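Local coordinates for protein transcriptional regulator, SorC family (PDB 2O0M) that probably regulates transcription by binding DNA through one domain and a carbohydrate effector through another, at residues H241-A246 and R317-N322. Numbering follows the deposited sequence.
Sequences HSIGRA and RAYMKN. With PO4 (phosphate ion), chain C.
Tyr319 reaches from its helix toward the strand 238-245 and meets both His241 and Ile243. Its CG stands anti to the backbone N (chi1 168°), which sends the ring across to the strand. At the root of the side chain, Tyr319 CB packs on Ile243 CG2 at 3.8 Å. Two bonds farther out, Tyr319 CD2 touches Ile243 CD1 at 3.7 Å, with CG1 of the same isoleucine close behind; the two side chains cross at about a right angle. Farther along, Tyr319 CE2 lies 3.7 Å from His241 NE2, and the tyrosine OH is equally near that nitrogen. The rings form an offset edge-to-face pair: the imidazole edge is turned to the phenol face, with planes at 75° and centroids 5.4 Å apart. Selenomethionine Met320 adds its SE, 4.2 Å from Ile243 CD1. Phe277 meets the tyrosine ring edge-to-face. On another side of the helix, Arg317 donates hydrogen bonds from NE to O4 and from NH2 to O1 of a phosphate, probably from the crystallisation liquor, both 3.0 Å. Strand 302-306 pairs parallel with both 238-245 and 328-332, so helix 313-320 is the connection of a beta-alpha-beta crossover packed on the sheet of a Rossmann-like domain, here the putative sugar-binding domain.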
ATOM      1  N   HIS A 241       1.553   1.770  -1.036  1.00  8.47           N
ATOM      2  CA  HIS A 241       1.023   0.503  -0.573  1.00  8.91           C
ATOM      3  C   HIS A 241       1.942  -0.644  -0.939  1.00  9.10           C
ATOM      4  O   HIS A 241       2.794  -0.500  -1.811  1.00  9.28           O
ATOM      5  CB  HIS A 241      -0.361   0.288  -1.183  1.00  8.77           C
ATOM      6  CG  HIS A 241      -0.345   0.029  -2.661  1.00  9.20           C
ATOM      7  ND1 HIS A 241      -0.138   1.014  -3.601  1.00 10.94           N
ATOM      8  CD2 HIS A 241      -0.532  -1.117  -3.354  1.00  7.17           C
ATOM      9  CE1 HIS A 241      -0.182   0.482  -4.810  1.00  6.46           C
ATOM     10  NE2 HIS A 241      -0.447  -0.807  -4.688  1.00 12.18           N
ATOM     11  N   SER A 242       1.759  -1.781  -0.271  1.00  9.37           N
ATOM     12  CA  SER A 242       2.343  -3.030  -0.736  1.00  9.01           C
ATOM     13  C   SER A 242       1.268  -3.847  -1.449  1.00  9.06           C
ATOM     14  O   SER A 242       0.138  -3.385  -1.689  1.00  8.75           O
ATOM     15  CB  SER A 242       3.031  -3.804   0.406  1.00  8.55           C
ATOM     16  OG  SER A 242       3.830  -4.866  -0.091  1.00 10.16           O
ATOM     17  N   ILE A 243       1.655  -5.051  -1.837  1.00  8.66           N
ATOM     18  CA  ILE A 243       0.780  -6.024  -2.465  1.00  8.81           C
ATOM     19  C   ILE A 243       0.903  -7.275  -1.631  1.00  8.73           C
ATOM     20  O   ILE A 243       2.012  -7.773  -1.403  1.00  8.20           O
ATOM     21  CB  ILE A 243       1.204  -6.291  -3.923  1.00  8.55           C
ATOM     22  CG1 ILE A 243       1.127  -4.995  -4.746  1.00  9.73           C
ATOM     23  CG2 ILE A 243       0.334  -7.367  -4.563  1.00  9.12           C
ATOM     24  CD1 ILE A 243       1.949  -5.050  -6.018  1.00  8.82           C
ATOM     25  N   GLY A 244      -0.231  -7.788  -1.174  1.00  8.99           N
ATOM     26  CA  GLY A 244      -0.236  -8.956  -0.304  1.00  9.73           C
ATOM     27  C   GLY A 244      -0.472 -10.242  -1.062  1.00  9.80           C
ATOM     28  O   GLY A 244      -1.073 -10.243  -2.139  1.00  9.75           O
ATOM     29  N   ARG A 245       0.026 -11.334  -0.492  1.00 10.47           N
ATOM     30  CA  ARG A 245      -0.300 -12.676  -0.943  1.00 10.83           C
ATOM     31  C   ARG A 245      -1.670 -12.994  -0.325  1.00 10.94           C
ATOM     32  O   ARG A 245      -1.835 -12.966   0.902  1.00 10.82           O
ATOM     33  CB  ARG A 245       0.815 -13.648  -0.519  1.00 10.69           C
ATOM     34  CG  ARG A 245       2.156 -13.312  -1.189  1.00 11.09           C
ATOM     35  CD  ARG A 245       3.358 -14.091  -0.666  1.00 11.96           C
ATOM     36  NE  ARG A 245       3.212 -15.514  -0.939  1.00 12.21           N
ATOM     37  CZ  ARG A 245       2.864 -16.435  -0.041  1.00 13.12           C
ATOM     38  NH1 ARG A 245       2.632 -16.100   1.222  1.00 13.68           N
ATOM     39  NH2 ARG A 245       2.738 -17.699  -0.404  1.00 12.61           N
ATOM     40  N   ALA A 246      -2.661 -13.252  -1.178  1.00 11.14           N
ATOM     41  CA  ALA A 246      -4.082 -13.185  -0.799  1.00 11.08           C
ATOM     42  C   ALA A 246      -4.476 -14.041   0.406  1.00 11.29           C
ATOM     43  O   ALA A 246      -5.050 -13.535   1.361  1.00 10.65           O
ATOM     44  CB  ALA A 246      -4.956 -13.530  -1.981  1.00 11.61           C
ATOM     45  N   ARG A 317       2.296  -9.816 -10.071  1.00 11.69           N
ATOM     46  CA  ARG A 317       1.739  -9.963 -11.422  1.00 12.31           C
ATOM     47  C   ARG A 317       0.217  -9.774 -11.442  1.00 12.01           C
ATOM     48  O   ARG A 317      -0.321  -9.104 -12.316  1.00 12.67           O
ATOM     49  CB  ARG A 317       2.082 -11.338 -11.994  1.00 12.53           C
ATOM     50  CG  ARG A 317       3.522 -11.478 -12.423  1.00 14.05           C
ATOM     51  CD  ARG A 317       3.889 -12.931 -12.602  1.00 15.66           C
ATOM     52  NE  ARG A 317       2.966 -13.616 -13.506  1.00 18.32           N
ATOM     53  CZ  ARG A 317       2.584 -14.885 -13.376  1.00 19.37           C
ATOM     54  NH1 ARG A 317       3.050 -15.645 -12.387  1.00 19.56           N
ATOM     55  NH2 ARG A 317       1.731 -15.413 -14.244  1.00 20.38           N
ATOM     56  N   ALA A 318      -0.471 -10.354 -10.470  1.00 12.27           N
ATOM     57  CA  ALA A 318      -1.931 -10.352 -10.473  1.00 12.08           C
ATOM     58  C   ALA A 318      -2.488  -8.962 -10.188  1.00 12.56           C
ATOM     59  O   ALA A 318      -3.455  -8.522 -10.823  1.00 13.16           O
ATOM     60  CB  ALA A 318      -2.466 -11.358  -9.478  1.00 11.97           C
ATOM     61  N   TYR A 319      -1.890  -8.267  -9.226  1.00 11.89           N
ATOM     62  CA  TYR A 319      -2.356  -6.919  -8.903  1.00 12.70           C
ATOM     63  C   TYR A 319      -1.945  -5.938 -10.002  1.00 13.41           C
ATOM     64  O   TYR A 319      -2.733  -5.089 -10.408  1.00 13.54           O
ATOM     65  CB  TYR A 319      -1.830  -6.402  -7.551  1.00 12.06           C
ATOM     66  CG  TYR A 319      -2.124  -4.927  -7.440  1.00 11.06           C
ATOM     67  CD1 TYR A 319      -3.414  -4.478  -7.150  1.00 11.82           C
ATOM     68  CD2 TYR A 319      -1.156  -3.978  -7.744  1.00 11.19           C
ATOM     69  CE1 TYR A 319      -3.719  -3.116  -7.114  1.00 11.50           C
ATOM     70  CE2 TYR A 319      -1.445  -2.622  -7.709  1.00 10.99           C
ATOM     71  CZ  TYR A 319      -2.721  -2.190  -7.395  1.00 10.30           C
ATOM     72  OH  TYR A 319      -2.995  -0.830  -7.375  1.00 12.52           O
HETATM   73  N   MSE A 320      -0.702  -6.026 -10.460  1.00 14.67           N
HETATM   74  CA  MSE A 320      -0.170  -4.983 -11.334  1.00 16.80           C
HETATM   75  C   MSE A 320      -0.874  -4.931 -12.694  1.00 18.29           C
HETATM   76  O   MSE A 320      -0.798  -3.909 -13.388  1.00 18.74           O
HETATM   77  CB  MSE A 320       1.356  -5.118 -11.474  1.00 16.51           C
HETATM   78  CG  MSE A 320       2.119  -4.803 -10.191  1.00 17.98           C
HETATM   79 SE   MSE A 320       2.002  -2.954  -9.612  1.00 23.36          SE
HETATM   80  CE  MSE A 320       2.569  -2.160 -11.266  1.00 19.75           C
ATOM     81  N   LYS A 321      -1.573  -6.012 -13.054  1.00 20.26           N
ATOM     82  CA  LYS A 321      -2.297  -6.103 -14.332  1.00 22.36           C
ATOM     83  C   LYS A 321      -3.205  -4.916 -14.580  1.00 23.50           C
ATOM     84  O   LYS A 321      -3.236  -4.373 -15.704  1.00 25.19           O
ATOM     85  CB  LYS A 321      -3.127  -7.390 -14.400  1.00 22.84           C
ATOM     86  CG  LYS A 321      -2.364  -8.559 -14.933  1.00 24.65           C
ATOM     87  CD  LYS A 321      -3.238  -9.778 -15.102  1.00 24.58           C
ATOM     88  CE  LYS A 321      -2.544 -10.835 -15.930  1.00 25.59           C
ATOM     89  NZ  LYS A 321      -3.292 -12.113 -15.975  1.00 27.64           N
ATOM     90  N   ASN A 322      -3.933  -4.523 -13.536  1.00 23.65           N
ATOM     91  CA  ASN A 322      -4.879  -3.408 -13.594  1.00 23.83           C
ATOM     92  C   ASN A 322      -4.490  -2.183 -12.748  1.00 23.03           C
ATOM     93  O   ASN A 322      -5.325  -1.313 -12.522  1.00 23.90           O
ATOM     94  CB  ASN A 322      -6.283  -3.897 -13.198  1.00 25.12           C
ATOM     95  CG  ASN A 322      -6.473  -4.067 -11.669  1.00 27.85           C
ATOM     96  OD1 ASN A 322      -5.527  -3.955 -10.862  1.00 30.53           O
ATOM     97  ND2 ASN A 322      -7.718  -4.350 -11.276  1.00 30.04           N
TER
HETATM   98  P   PO4 C 402       0.893 -12.316 -16.140  1.00 43.98           P
HETATM   99  O1  PO4 C 402       0.264 -13.685 -16.226  1.00 46.76           O
HETATM  100  O2  PO4 C 402       2.308 -12.293 -16.653  1.00 48.56           O
HETATM  101  O3  PO4 C 402       0.052 -11.354 -16.936  1.00 46.44           O
HETATM  102  O4  PO4 C 402       0.901 -11.875 -14.705  1.00 48.29           O